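Transferrin binding protein B (Actinobacillus suis, PDB 3PQU) binds host transferrin as a lipid-linked outer-membrane receptor component, probably helping the bacterium take iron from it. Local coordinates at residues Val170-Thr175 and Phe233-Asp238; Asn208-His213 and Asn222-Val227; Ile288-Asn293 and Thr313-Leu318; Lys350-Phe355 and Phe420-Arg425; Thr493-Ile498 and Ser506-Asp511. One frame throughout, in Å; residues are numbered along the deposited sequence.

Contact 1 (Val170-Thr175 and Phe233-Asp238); sequences VTYKGT and FAVDFD
Phe-233 O takes two groups of the facing strand: the Tyr-172 N-H at 3.0 Å, and a CA-H contact from Thr-171, whose CA lies 3.2 Å from that oxygen. The Phe-233 N-H answers to Tyr-172 O, which makes these two residues an antiparallel hydrogen-bonded pair. Val-170 and Val-235 form the next one, where the bond from Val-235 N to Val-170 O measures 2.7 Å and is almost straight (169°). Thr-171 and Ala-234, between them, are the non-hydrogen-bonded pair and point to the other face of the sheet. This is one seam of the N-lobe beta barrel, joining strands 170-183 and 229-236. On the Tyr-172 face, Val-235 CG2 comes obliquely to the tyrosine ring, 3.6 Å from CE2. Phe-237 joins them from farther along the Val-235 segment. Val-235 CG1 sits over the centre of its ring, while two groups meet the ring edge in plane: Val-170 CG2, set opposite the carbonyl carbon by a chi1 of 179° and 3.8 Å from CD2, and the tyrosine hydroxyl, with Tyr-172 OH 3.2 Å from Phe-237 CZ. That hydroxyl is hydrogen-bonded to Ala-304 O. On the same face, Ile-270 of strand 260-271 packs on both Val-235 and Phe-237.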
# COMPACT_ATOMS: atom_id res chain seq x y z
N VAL A 170 14.94 -8.40 -11.63
CA VAL A 170 15.47 -7.84 -10.39
C VAL A 170 15.22 -8.85 -9.28
O VAL A 170 14.08 -9.28 -9.08
CB VAL A 170 14.79 -6.50 -10.04
CG1 VAL A 170 15.36 -5.94 -8.72
CG2 VAL A 170 14.98 -5.49 -11.18
N THR A 171 16.27 -9.22 -8.56
CA THR A 171 16.19 -10.24 -7.51
C THR A 171 15.97 -9.62 -6.14
O THR A 171 16.64 -8.64 -5.80
CB THR A 171 17.47 -11.11 -7.47
OG1 THR A 171 17.54 -11.89 -8.66
CG2 THR A 171 17.45 -12.07 -6.26
N TYR A 172 15.02 -10.17 -5.38
CA TYR A 172 14.76 -9.78 -3.99
C TYR A 172 14.99 -11.01 -3.15
O TYR A 172 14.61 -12.11 -3.55
CB TYR A 172 13.30 -9.34 -3.77
CG TYR A 172 12.93 -8.04 -4.46
CD1 TYR A 172 12.73 -6.87 -3.74
CD2 TYR A 172 12.78 -7.99 -5.84
CE1 TYR A 172 12.39 -5.68 -4.39
CE2 TYR A 172 12.45 -6.81 -6.48
CZ TYR A 172 12.26 -5.67 -5.76
OH TYR A 172 11.94 -4.51 -6.44
N LYS A 173 15.60 -10.83 -1.97
CA LYS A 173 15.81 -11.94 -1.04
C LYS A 173 15.30 -11.60 0.35
O LYS A 173 15.39 -10.45 0.78
CB LYS A 173 17.30 -12.29 -0.96
CG LYS A 173 17.92 -12.77 -2.25
CD LYS A 173 19.40 -13.13 -2.04
CE LYS A 173 19.89 -14.06 -3.13
NZ LYS A 173 21.32 -14.45 -2.91
N GLY A 174 14.77 -12.60 1.05
CA GLY A 174 14.20 -12.37 2.37
C GLY A 174 13.71 -13.64 3.06
O GLY A 174 14.33 -14.70 2.99
N THR A 175 12.57 -13.54 3.72
CA THR A 175 12.06 -14.64 4.51
C THR A 175 10.61 -14.94 4.13
O THR A 175 10.02 -14.25 3.30
CB THR A 175 12.06 -14.29 6.02
OG1 THR A 175 11.27 -13.11 6.23
CG2 THR A 175 13.49 -14.05 6.54
N PHE A 233 12.91 -14.01 -4.87
CA PHE A 233 12.06 -13.64 -6.00
C PHE A 233 12.84 -13.05 -7.19
O PHE A 233 13.84 -12.36 -7.00
CB PHE A 233 10.99 -12.64 -5.57
CG PHE A 233 10.14 -13.12 -4.42
CD1 PHE A 233 8.94 -13.75 -4.66
CD2 PHE A 233 10.56 -12.93 -3.11
CE1 PHE A 233 8.14 -14.20 -3.61
CE2 PHE A 233 9.77 -13.37 -2.05
CZ PHE A 233 8.55 -14.01 -2.30
N ALA A 234 12.36 -13.33 -8.40
CA ALA A 234 12.92 -12.74 -9.61
C ALA A 234 11.82 -11.90 -10.25
O ALA A 234 10.83 -12.44 -10.73
CB ALA A 234 13.41 -13.84 -10.57
N VAL A 235 11.96 -10.58 -10.22
CA VAL A 235 10.89 -9.72 -10.71
C VAL A 235 11.19 -9.19 -12.11
O VAL A 235 12.23 -8.58 -12.34
CB VAL A 235 10.63 -8.52 -9.77
CG1 VAL A 235 9.52 -7.63 -10.34
CG2 VAL A 235 10.28 -8.99 -8.36
N ASP A 236 10.27 -9.42 -13.04
CA ASP A 236 10.42 -8.92 -14.41
C ASP A 236 9.54 -7.68 -14.54
O ASP A 236 8.37 -7.77 -14.94
CB ASP A 236 10.00 -10.00 -15.42
CG ASP A 236 10.16 -9.56 -16.89
OD1 ASP A 236 10.29 -8.35 -17.19
OD2 ASP A 236 10.11 -10.45 -17.75
N PHE A 237 10.08 -6.53 -14.18
CA PHE A 237 9.27 -5.32 -14.13
C PHE A 237 8.78 -4.91 -15.51
O PHE A 237 7.64 -4.46 -15.67
CB PHE A 237 10.04 -4.17 -13.46
CG PHE A 237 10.12 -4.29 -11.94
CD1 PHE A 237 9.01 -4.00 -11.14
CD2 PHE A 237 11.31 -4.66 -11.32
CE1 PHE A 237 9.08 -4.10 -9.75
CE2 PHE A 237 11.40 -4.76 -9.93
CZ PHE A 237 10.27 -4.48 -9.14
N ASP A 238 9.62 -5.07 -16.52
CA ASP A 238 9.24 -4.70 -17.89
C ASP A 238 8.03 -5.50 -18.42
O ASP A 238 7.22 -4.97 -19.18
CB ASP A 238 10.44 -4.81 -18.84
CG ASP A 238 11.51 -3.77 -18.56
OD1 ASP A 238 11.28 -2.89 -17.70
OD2 ASP A 238 12.58 -3.82 -19.20

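Contact 2 (Asn208-His213 and Asn222-Val227); sequences NVNRDH and NEVKGV
Asn-210 carries CG trans to its own backbone N (chi1 171°) and turns its amide by a chi2 of 42°, which sends ND2 to Gly-226 O on the other segment and leaves OD1 facing back into its own loop. The result is an Asx motif: OD1 accepts the N-H of His-213, three residues on, at 3.2 Å, and a weak hydrogen bond from the Asp-212 N-H. Both N-H groups of ND2 are used as well. One goes to His-213 O at 2.9 Å, on a lone pair of that carbonyl. The other crosses to Gly-226 O at 3.0 Å along a nearly straight line (167°), lying in the amide plane of Asn-210 although tilted from the carbonyl plane of the glycine. With three sound bonds, the buried amide is held firmly against rotation. Gly-226 O has a second donor in Gln-258 NE2, so this carbonyl is shared between Asn-210 and Gln-258. The contact lies at one end of the N-lobe barrel, in the long excursion between strands 170-183 and 229-236. Valines pack round the polar group. Val-224 crosses the Asn-210 side chain at about a right angle, with CG1 3.7 Å from ND2, while Val-227 puts CG1 3.7 Å from Asn-210 O. Its other methyl, Val-227 CG2, lies 3.6 Å from His-213 O.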
# COMPACT_ATOMS: atom_id res chain seq x y z
N ASN A 208 11.24 -27.12 13.16
CA ASN A 208 12.60 -27.46 13.57
C ASN A 208 13.63 -27.08 12.50
O ASN A 208 14.12 -27.92 11.77
CB ASN A 208 12.69 -28.96 13.90
CG ASN A 208 11.86 -29.34 15.12
OD1 ASN A 208 11.52 -28.50 15.95
ND2 ASN A 208 11.52 -30.62 15.22
N VAL A 209 13.94 -25.80 12.40
CA VAL A 209 14.84 -25.31 11.36
C VAL A 209 16.07 -24.69 12.01
O VAL A 209 16.11 -24.51 13.22
CB VAL A 209 14.13 -24.28 10.50
CG1 VAL A 209 12.98 -24.95 9.75
CG2 VAL A 209 13.63 -23.14 11.37
N ASN A 210 17.08 -24.37 11.20
CA ASN A 210 18.28 -23.67 11.69
C ASN A 210 17.98 -22.20 12.04
O ASN A 210 17.63 -21.40 11.17
CB ASN A 210 19.39 -23.72 10.63
CG ASN A 210 20.58 -22.82 10.98
OD1 ASN A 210 21.02 -22.76 12.13
ND2 ASN A 210 21.11 -22.12 9.97
N ARG A 211 18.14 -21.85 13.31
CA ARG A 211 17.88 -20.48 13.75
C ARG A 211 19.10 -19.66 14.16
O ARG A 211 19.03 -18.42 14.21
CB ARG A 211 16.85 -20.50 14.88
CG ARG A 211 15.59 -21.23 14.48
CD ARG A 211 14.42 -20.95 15.36
NE ARG A 211 13.29 -21.80 15.01
CZ ARG A 211 12.26 -21.42 14.27
NH1 ARG A 211 12.21 -20.18 13.79
NH2 ARG A 211 11.29 -22.29 14.00
N ASP A 212 20.22 -20.31 14.44
CA ASP A 212 21.32 -19.57 15.05
C ASP A 212 22.71 -19.73 14.41
O ASP A 212 23.70 -19.29 14.98
CB ASP A 212 21.39 -19.87 16.55
CG ASP A 212 21.22 -21.33 16.85
OD1 ASP A 212 21.72 -22.17 16.06
OD2 ASP A 212 20.59 -21.65 17.89
N HIS A 213 22.79 -20.35 13.24
CA HIS A 213 24.07 -20.46 12.55
C HIS A 213 23.99 -19.75 11.22
O HIS A 213 23.15 -20.09 10.39
CB HIS A 213 24.43 -21.93 12.33
CG HIS A 213 24.58 -22.71 13.59
ND1 HIS A 213 25.57 -22.44 14.52
CD2 HIS A 213 23.86 -23.74 14.09
CE1 HIS A 213 25.45 -23.28 15.53
NE2 HIS A 213 24.43 -24.08 15.30
N ASN A 222 30.14 -29.83 7.86
CA ASN A 222 28.81 -29.51 7.37
C ASN A 222 28.67 -28.00 7.18
O ASN A 222 28.71 -27.25 8.15
CB ASN A 222 27.75 -30.03 8.34
CG ASN A 222 27.62 -31.55 8.30
OD1 ASN A 222 27.82 -32.17 7.25
ND2 ASN A 222 27.28 -32.16 9.44
N GLU A 223 28.54 -27.58 5.92
CA GLU A 223 28.36 -26.16 5.60
C GLU A 223 26.91 -25.72 5.84
O GLU A 223 25.98 -26.44 5.48
CB GLU A 223 28.71 -25.87 4.13
CG GLU A 223 30.12 -26.26 3.69
CD GLU A 223 30.34 -26.05 2.19
OE1 GLU A 223 29.54 -25.31 1.58
OE2 GLU A 223 31.30 -26.62 1.61
N VAL A 224 26.73 -24.55 6.44
CA VAL A 224 25.40 -23.97 6.58
C VAL A 224 24.99 -23.33 5.26
O VAL A 224 25.66 -22.42 4.77
CB VAL A 224 25.38 -22.91 7.70
CG1 VAL A 224 24.03 -22.19 7.72
CG2 VAL A 224 25.66 -23.57 9.05
N LYS A 225 23.89 -23.81 4.69
CA LYS A 225 23.42 -23.30 3.40
C LYS A 225 22.35 -22.23 3.55
O LYS A 225 22.18 -21.40 2.65
CB LYS A 225 22.86 -24.43 2.53
CG LYS A 225 23.77 -25.66 2.41
CD LYS A 225 24.84 -25.49 1.36
CE LYS A 225 25.78 -26.70 1.30
NZ LYS A 225 25.13 -27.93 0.78
N GLY A 226 21.62 -22.25 4.66
CA GLY A 226 20.51 -21.32 4.82
C GLY A 226 20.00 -21.19 6.25
O GLY A 226 20.25 -22.04 7.11
N VAL A 227 19.27 -20.10 6.50
CA VAL A 227 18.67 -19.83 7.80
C VAL A 227 17.13 -19.92 7.76
O VAL A 227 16.48 -19.37 6.86
CB VAL A 227 19.09 -18.44 8.34
CG1 VAL A 227 18.36 -18.14 9.65
CG2 VAL A 227 20.61 -18.37 8.56

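Contact 3 (Ile288-Asn293 and Thr313-Leu318); sequences IFTDSN and TNNKSL
The two segments are joined through their backbones by Asn-314 N donating to Asp-291 O at 3.0 Å (172°), where a type I turn from Thr-313 to Lys-316 meets a chain that has just passed an inverse gamma turn centred on Phe-289. Next to this bond the Asn-314 amide works in two directions. Its OD1 accepts the Asn-293 N-H at 2.8 Å, from a donor tilted out of the carbonyl plane, and its ND2 donates to a water that in turn donates to Asn-293 OD1. The two side chains cross at about a right angle, with their amide planes 44° apart, and Asn-293 OD1 also receives Lys-278 NZ. On the other side of the backbone bond is a knot of hydroxyls. Thr-290 and Asn-315 come at each other from opposite directions, and Thr-290 OG1 donates to Asn-315 OD1 at 2.7 Å; a chi1 of 49° turns that hydroxyl to the turn. Ser-317 OG is close by, 2.8 Å from Ile-288 O, and Thr-313 presses CG2 to within 3.2 Å of Thr-290 O. Apolar groups take over at the far end, where Leu-318 CD2 lies obliquely 3.9 Å from Phe-289 CD1. The Phe-289 ring also meets Phe-178 edge-to-face and Arg-263 in a cation-pi contact. The turn links strands 306-312 and 318-326 of the N-lobe barrel, and the facing segment leads into strand 292-300; Tyr-264 of strand 260-271 packs on Phe-289, Thr-313 and Leu-318 and gives its hydroxyl to Thr-290 O.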
# COMPACT_ATOMS: atom_id res chain seq x y z
N ILE A 288 -0.58 -29.80 5.07
CA ILE A 288 -0.75 -28.36 5.24
C ILE A 288 -0.10 -27.48 4.18
O ILE A 288 -0.63 -26.42 3.87
CB ILE A 288 -0.38 -27.85 6.67
CG1 ILE A 288 1.09 -28.03 6.95
CG2 ILE A 288 -1.20 -28.59 7.74
CD1 ILE A 288 1.56 -27.33 8.29
N PHE A 289 1.03 -27.91 3.62
CA PHE A 289 1.70 -27.12 2.58
C PHE A 289 1.12 -27.44 1.21
O PHE A 289 1.66 -28.23 0.43
CB PHE A 289 3.24 -27.30 2.66
CG PHE A 289 3.81 -26.80 3.98
CD1 PHE A 289 3.89 -25.44 4.23
CD2 PHE A 289 4.17 -27.67 4.98
CE1 PHE A 289 4.39 -24.96 5.46
CE2 PHE A 289 4.68 -27.20 6.21
CZ PHE A 289 4.78 -25.85 6.44
N THR A 290 -0.03 -26.82 0.93
CA THR A 290 -0.81 -27.11 -0.26
C THR A 290 -0.90 -25.87 -1.15
O THR A 290 -0.39 -24.82 -0.78
CB THR A 290 -2.23 -27.51 0.12
OG1 THR A 290 -2.73 -26.52 1.03
CG2 THR A 290 -2.28 -28.90 0.78
N ASP A 291 -1.58 -25.99 -2.29
CA ASP A 291 -1.66 -24.92 -3.29
C ASP A 291 -2.53 -23.77 -2.82
O ASP A 291 -3.47 -23.98 -2.06
CB ASP A 291 -2.30 -25.44 -4.60
CG ASP A 291 -1.41 -26.42 -5.33
OD1 ASP A 291 -0.17 -26.39 -5.11
OD2 ASP A 291 -1.97 -27.19 -6.15
N SER A 292 -2.24 -22.57 -3.32
CA SER A 292 -3.08 -21.41 -3.07
C SER A 292 -3.33 -20.62 -4.35
O SER A 292 -2.38 -20.34 -5.07
CB SER A 292 -2.41 -20.43 -2.08
OG SER A 292 -3.18 -19.21 -2.01
N ASN A 293 -4.58 -20.23 -4.59
CA ASN A 293 -4.94 -19.33 -5.70
C ASN A 293 -5.04 -17.89 -5.22
O ASN A 293 -5.47 -17.02 -5.98
CB ASN A 293 -6.32 -19.69 -6.25
CG ASN A 293 -6.29 -20.87 -7.16
OD1 ASN A 293 -5.29 -21.14 -7.83
ND2 ASN A 293 -7.40 -21.59 -7.22
N THR A 313 -4.13 -20.88 1.67
CA THR A 313 -4.26 -22.06 0.82
C THR A 313 -5.72 -22.36 0.50
O THR A 313 -6.63 -21.92 1.22
CB THR A 313 -3.50 -23.31 1.35
OG1 THR A 313 -4.01 -23.68 2.63
CG2 THR A 313 -1.97 -23.05 1.43
N ASN A 314 -5.94 -23.07 -0.60
CA ASN A 314 -7.30 -23.30 -1.09
C ASN A 314 -8.11 -24.18 -0.16
O ASN A 314 -9.33 -24.04 -0.08
CB ASN A 314 -7.29 -23.89 -2.52
CG ASN A 314 -6.59 -22.99 -3.52
OD1 ASN A 314 -6.59 -21.77 -3.37
ND2 ASN A 314 -5.96 -23.60 -4.53
N ASN A 315 -7.44 -25.08 0.55
CA ASN A 315 -8.12 -25.93 1.54
C ASN A 315 -8.05 -25.31 2.95
O ASN A 315 -8.31 -25.99 3.93
CB ASN A 315 -7.46 -27.31 1.58
CG ASN A 315 -5.98 -27.24 2.00
OD1 ASN A 315 -5.30 -26.29 1.69
ND2 ASN A 315 -5.51 -28.25 2.70
N LYS A 316 -7.66 -24.03 3.04
CA LYS A 316 -7.62 -23.29 4.33
C LYS A 316 -6.68 -23.90 5.41
O LYS A 316 -6.86 -23.69 6.60
CB LYS A 316 -9.05 -23.14 4.89
CG LYS A 316 -10.02 -22.49 3.88
CD LYS A 316 -11.39 -22.27 4.50
CE LYS A 316 -12.27 -21.40 3.62
NZ LYS A 316 -12.18 -21.80 2.19
N SER A 317 -5.68 -24.65 4.97
CA SER A 317 -4.76 -25.31 5.89
C SER A 317 -3.65 -24.37 6.36
O SER A 317 -2.96 -24.69 7.31
CB SER A 317 -4.10 -26.50 5.21
OG SER A 317 -3.40 -26.07 4.03
N LEU A 318 -3.47 -23.24 5.68
CA LEU A 318 -2.26 -22.42 5.87
C LEU A 318 -2.42 -20.94 5.51
O LEU A 318 -2.92 -20.59 4.42
CB LEU A 318 -1.09 -22.98 5.05
CG LEU A 318 0.31 -22.50 5.50
CD1 LEU A 318 0.83 -23.42 6.56
CD2 LEU A 318 1.29 -22.49 4.34
O HOH W 1 -3.85 -22.94 -6.86

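Contact 4 (Lys350-Phe355 and Phe420-Arg425); sequences KELNNF and FLQGER
Leu-352 lays its CD1 methyl across the end of Gln-422, 3.9 Å from OE1 and with the two side chains at about a right angle; the same methyl lies 4.2 Å from Phe-420 CB. Both segments belong to the C-lobe handle domain, an antiparallel sheet in which strand 333-343 pairs with 349-351 and with 413-424. Strand 333-343 lies between the two, the nearest CA atoms, of Asn-354 and Gln-422, are 8.2 Å apart, and side chains and a water bridge the distance. Gln-422 does most of the reaching: CG lies opposite the carbonyl carbon (chi1 -53°) and the chain is extended beyond it, carrying the amide to the loop that follows Glu-351. NE2 is spent on Val-360 O and Ala-358 O, which fixes how the amide is turned and leaves OE1 facing 350-355. Asn-354 ND2 gives OE1 a weak hydrogen bond, 3.4 Å long and bent (143°), with the two amide planes 84° apart. Firmer partners hold the asparagine, since its OD1 takes Gly-356 N and its ND2 also serves Asp-357 O. Through Asn-354 O the loop reaches Asn-273 ND2 of the N-lobe barrel, so this corner of the handle touches the other lobe. The stronger grip on the glutamine oxygen comes from a water that donates to Gln-422 OE1 at 2.8 Å and, with its second proton, to Asn-353 O at 2.9 Å.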
# COMPACT_ATOMS: atom_id res chain seq x y z
N LYS A 350 2.75 16.59 1.02
CA LYS A 350 3.10 15.33 1.65
C LYS A 350 2.59 14.18 0.78
O LYS A 350 1.61 14.33 0.06
CB LYS A 350 2.47 15.24 3.05
CG LYS A 350 2.72 16.46 3.93
CD LYS A 350 2.01 16.35 5.28
CE LYS A 350 2.34 17.54 6.17
NZ LYS A 350 3.81 17.67 6.43
N GLU A 351 3.24 13.02 0.86
CA GLU A 351 2.82 11.88 0.07
C GLU A 351 1.55 11.27 0.64
O GLU A 351 1.29 11.38 1.84
CB GLU A 351 3.92 10.82 -0.01
CG GLU A 351 5.21 11.32 -0.62
CD GLU A 351 5.05 11.74 -2.07
OE1 GLU A 351 4.10 11.28 -2.73
OE2 GLU A 351 5.89 12.53 -2.56
N LEU A 352 0.75 10.65 -0.22
CA LEU A 352 -0.42 9.87 0.21
C LEU A 352 -0.20 8.41 -0.11
O LEU A 352 0.50 8.09 -1.07
CB LEU A 352 -1.69 10.35 -0.51
CG LEU A 352 -2.23 11.76 -0.25
CD1 LEU A 352 -3.33 12.10 -1.24
CD2 LEU A 352 -2.72 11.91 1.18
N ASN A 353 -0.79 7.51 0.67
CA ASN A 353 -0.79 6.12 0.31
C ASN A 353 -1.68 5.89 -0.91
O ASN A 353 -2.84 6.26 -0.91
CB ASN A 353 -1.28 5.26 1.47
CG ASN A 353 -0.32 5.29 2.64
OD1 ASN A 353 0.89 5.31 2.44
ND2 ASN A 353 -0.86 5.32 3.85
N ASN A 354 -1.12 5.26 -1.94
CA ASN A 354 -1.93 4.84 -3.08
C ASN A 354 -1.38 3.55 -3.71
O ASN A 354 -0.17 3.34 -3.75
CB ASN A 354 -1.97 5.96 -4.11
CG ASN A 354 -2.96 5.71 -5.21
OD1 ASN A 354 -2.67 5.01 -6.18
ND2 ASN A 354 -4.15 6.26 -5.06
N PHE A 355 -2.27 2.70 -4.22
CA PHE A 355 -1.85 1.39 -4.73
C PHE A 355 -1.87 1.30 -6.26
O PHE A 355 -1.58 0.26 -6.84
CB PHE A 355 -2.70 0.26 -4.11
CG PHE A 355 -2.60 0.18 -2.61
CD1 PHE A 355 -1.39 -0.07 -1.99
CD2 PHE A 355 -3.73 0.33 -1.82
CE1 PHE A 355 -1.30 -0.14 -0.61
CE2 PHE A 355 -3.65 0.24 -0.44
CZ PHE A 355 -2.43 0.01 0.16
N PHE A 420 -5.71 17.72 -2.83
CA PHE A 420 -5.09 16.47 -3.21
C PHE A 420 -5.10 16.27 -4.71
O PHE A 420 -5.91 16.87 -5.44
CB PHE A 420 -5.76 15.28 -2.54
CG PHE A 420 -7.12 14.97 -3.09
CD1 PHE A 420 -7.26 14.10 -4.16
CD2 PHE A 420 -8.25 15.53 -2.53
CE1 PHE A 420 -8.51 13.80 -4.67
CE2 PHE A 420 -9.50 15.24 -3.03
CZ PHE A 420 -9.63 14.38 -4.10
N LEU A 421 -4.17 15.43 -5.14
CA LEU A 421 -4.00 15.07 -6.54
C LEU A 421 -3.45 13.66 -6.63
O LEU A 421 -2.45 13.34 -6.01
CB LEU A 421 -3.02 16.02 -7.21
CG LEU A 421 -2.56 15.57 -8.60
CD1 LEU A 421 -3.52 16.03 -9.67
CD2 LEU A 421 -1.15 16.06 -8.89
N GLN A 422 -4.12 12.82 -7.41
CA GLN A 422 -3.67 11.45 -7.63
C GLN A 422 -3.77 11.15 -9.11
O GLN A 422 -4.70 11.62 -9.78
CB GLN A 422 -4.52 10.45 -6.83
CG GLN A 422 -4.64 10.75 -5.33
CD GLN A 422 -5.27 9.61 -4.54
OE1 GLN A 422 -4.78 9.22 -3.48
NE2 GLN A 422 -6.37 9.06 -5.05
N GLY A 423 -2.83 10.36 -9.63
CA GLY A 423 -2.85 9.98 -11.03
C GLY A 423 -2.12 8.68 -11.31
O GLY A 423 -1.22 8.28 -10.58
N GLU A 424 -2.53 8.00 -12.38
CA GLU A 424 -1.87 6.78 -12.83
C GLU A 424 -1.05 7.12 -14.08
O GLU A 424 -1.61 7.29 -15.17
CB GLU A 424 -2.93 5.71 -13.11
CG GLU A 424 -3.89 5.52 -11.92
CD GLU A 424 -5.24 4.87 -12.28
OE1 GLU A 424 -5.35 4.21 -13.34
OE2 GLU A 424 -6.20 5.02 -11.50
N ARG A 425 0.26 7.23 -13.90
CA ARG A 425 1.16 7.73 -14.95
C ARG A 425 1.09 6.90 -16.22
O ARG A 425 0.98 5.67 -16.17
CB ARG A 425 2.61 7.74 -14.45
CG ARG A 425 2.94 8.83 -13.44
CD ARG A 425 3.26 10.13 -14.11
NE ARG A 425 3.67 11.15 -13.15
CZ ARG A 425 4.87 11.72 -13.11
NH1 ARG A 425 5.12 12.65 -12.20
NH2 ARG A 425 5.82 11.38 -13.99
O HOH W 2 -5.02 8.10 -0.95

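Contact 5 (Thr493-Ile498 and Ser506-Asp511); sequences TVDATI and SAKTSD
The carboxylate of Asp-495 leans over the partner strand of this beta hairpin, its OD2 arriving 4.4 Å from Lys-508 CD and 3.7 Å from Ser-506 O. Lys-508 NZ is not its partner: the amine lies 6.1 Å from Asp-495 OD2, and the lysine chain bends at chi3 (-78°) and makes its salt bridge with Asp-511 OD1 instead. Strands 492-499 and 502-508 form the hairpin, two neighbouring staves of the C-lobe beta barrel. Thr-493 with Lys-508 and Asp-495 with Ser-506 are its hydrogen-bonded pairs here, each with both N-H groups donating; the bond from Ser-506 N to Asp-495 O is 2.8 Å. Val-494 and Ala-507, the non-hydrogen-bonded pair between them, add CA-H contacts in both directions, with Ala-507 CA meeting Thr-493 O and Val-494 CA meeting Ser-506 O. Their side chains point to the buried face, where Val-494 CG2 touches Ala-507 CB at 4.0 Å and strand 531-538 packs against both, through Val-533 and Ile-531. On the opposite, more open face, Thr-493 and Lys-508 run side by side in the same direction, Thr-493 OG1 resting 3.5 Å from Lys-508 CG.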
# COMPACT_ATOMS: atom_id res chain seq x y z
N THR A 493 0.04 31.42 -15.21
CA THR A 493 0.52 30.65 -16.35
C THR A 493 1.58 29.66 -15.90
O THR A 493 2.15 29.80 -14.82
CB THR A 493 1.11 31.55 -17.47
OG1 THR A 493 2.35 32.12 -17.03
CG2 THR A 493 0.14 32.65 -17.85
N VAL A 494 1.84 28.66 -16.73
CA VAL A 494 2.86 27.67 -16.43
C VAL A 494 3.77 27.41 -17.62
O VAL A 494 3.31 27.24 -18.75
CB VAL A 494 2.26 26.33 -15.98
CG1 VAL A 494 3.36 25.31 -15.80
CG2 VAL A 494 1.47 26.50 -14.70
N ASP A 495 5.07 27.36 -17.36
CA ASP A 495 6.05 26.98 -18.36
C ASP A 495 6.81 25.78 -17.81
O ASP A 495 7.44 25.87 -16.76
CB ASP A 495 7.01 28.13 -18.64
CG ASP A 495 6.33 29.48 -18.61
OD1 ASP A 495 6.06 30.03 -19.69
OD2 ASP A 495 6.05 29.98 -17.50
N ALA A 496 6.76 24.67 -18.53
CA ALA A 496 7.36 23.44 -18.02
C ALA A 496 8.02 22.61 -19.11
O ALA A 496 7.82 22.85 -20.30
CB ALA A 496 6.33 22.61 -17.26
N THR A 497 8.79 21.62 -18.69
CA THR A 497 9.47 20.75 -19.62
C THR A 497 9.06 19.30 -19.40
O THR A 497 9.01 18.81 -18.26
CB THR A 497 11.00 20.87 -19.48
OG1 THR A 497 11.39 22.22 -19.80
CG2 THR A 497 11.69 19.91 -20.42
N ILE A 498 8.74 18.62 -20.49
CA ILE A 498 8.41 17.21 -20.45
C ILE A 498 9.67 16.36 -20.29
O ILE A 498 10.56 16.38 -21.14
CB ILE A 498 7.71 16.75 -21.73
CG1 ILE A 498 6.45 17.59 -21.99
CG2 ILE A 498 7.40 15.27 -21.67
CD1 ILE A 498 5.70 17.19 -23.23
N SER A 506 7.68 26.06 -13.96
CA SER A 506 7.38 27.21 -13.12
C SER A 506 5.99 27.78 -13.36
O SER A 506 5.53 27.89 -14.50
CB SER A 506 8.43 28.31 -13.32
OG SER A 506 9.72 27.88 -12.95
N ALA A 507 5.32 28.14 -12.27
CA ALA A 507 4.06 28.85 -12.36
C ALA A 507 4.28 30.31 -11.98
O ALA A 507 5.17 30.63 -11.18
CB ALA A 507 3.03 28.21 -11.44
N LYS A 508 3.49 31.20 -12.56
CA LYS A 508 3.62 32.62 -12.25
C LYS A 508 2.36 33.38 -12.57
O LYS A 508 1.34 32.82 -12.97
CB LYS A 508 4.76 33.24 -13.06
CG LYS A 508 4.64 33.02 -14.56
CD LYS A 508 5.73 33.74 -15.33
CE LYS A 508 5.45 35.23 -15.46
NZ LYS A 508 6.48 35.93 -16.27
N THR A 509 2.47 34.68 -12.43
CA THR A 509 1.42 35.58 -12.84
C THR A 509 2.06 36.60 -13.74
O THR A 509 3.27 36.55 -13.98
CB THR A 509 0.77 36.26 -11.64
OG1 THR A 509 1.78 36.96 -10.90
CG2 THR A 509 0.14 35.20 -10.74
N SER A 510 1.26 37.53 -14.25
CA SER A 510 1.82 38.63 -15.00
C SER A 510 2.85 39.32 -14.11
O SER A 510 2.85 39.12 -12.89
CB SER A 510 0.73 39.62 -15.42
OG SER A 510 -0.03 40.04 -14.30
N ASP A 511 3.72 40.11 -14.71
CA ASP A 511 4.68 40.88 -13.93
C ASP A 511 3.90 41.85 -13.05
O ASP A 511 4.40 42.32 -12.04
CB ASP A 511 5.65 41.62 -14.84
CG ASP A 511 6.43 40.68 -15.74
OD1 ASP A 511 6.11 39.47 -15.76
OD2 ASP A 511 7.37 41.15 -16.41

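Contacts 1, 2 and 3 lie in the N-lobe barrel region, contact 2 in the loops at its end, and contacts 4 and 5 in the handle and barrel of the C-lobe. Contact 2 is nested in the chain loop that contact 1 closes, their centres 23 Å apart. Contacts 1 and 3 both reach the same sheet, again with centres 23 Å apart. Contact 4 lies between contacts 1 and 5, its centre about 24 Å from the first and 23 Å from the second, while the centres of contacts 2 and 5 are 61 Å apart on opposite sides of the chain's centre. None of the five touches another; contacts 1 and 2 come nearest, about 6 Å between atoms.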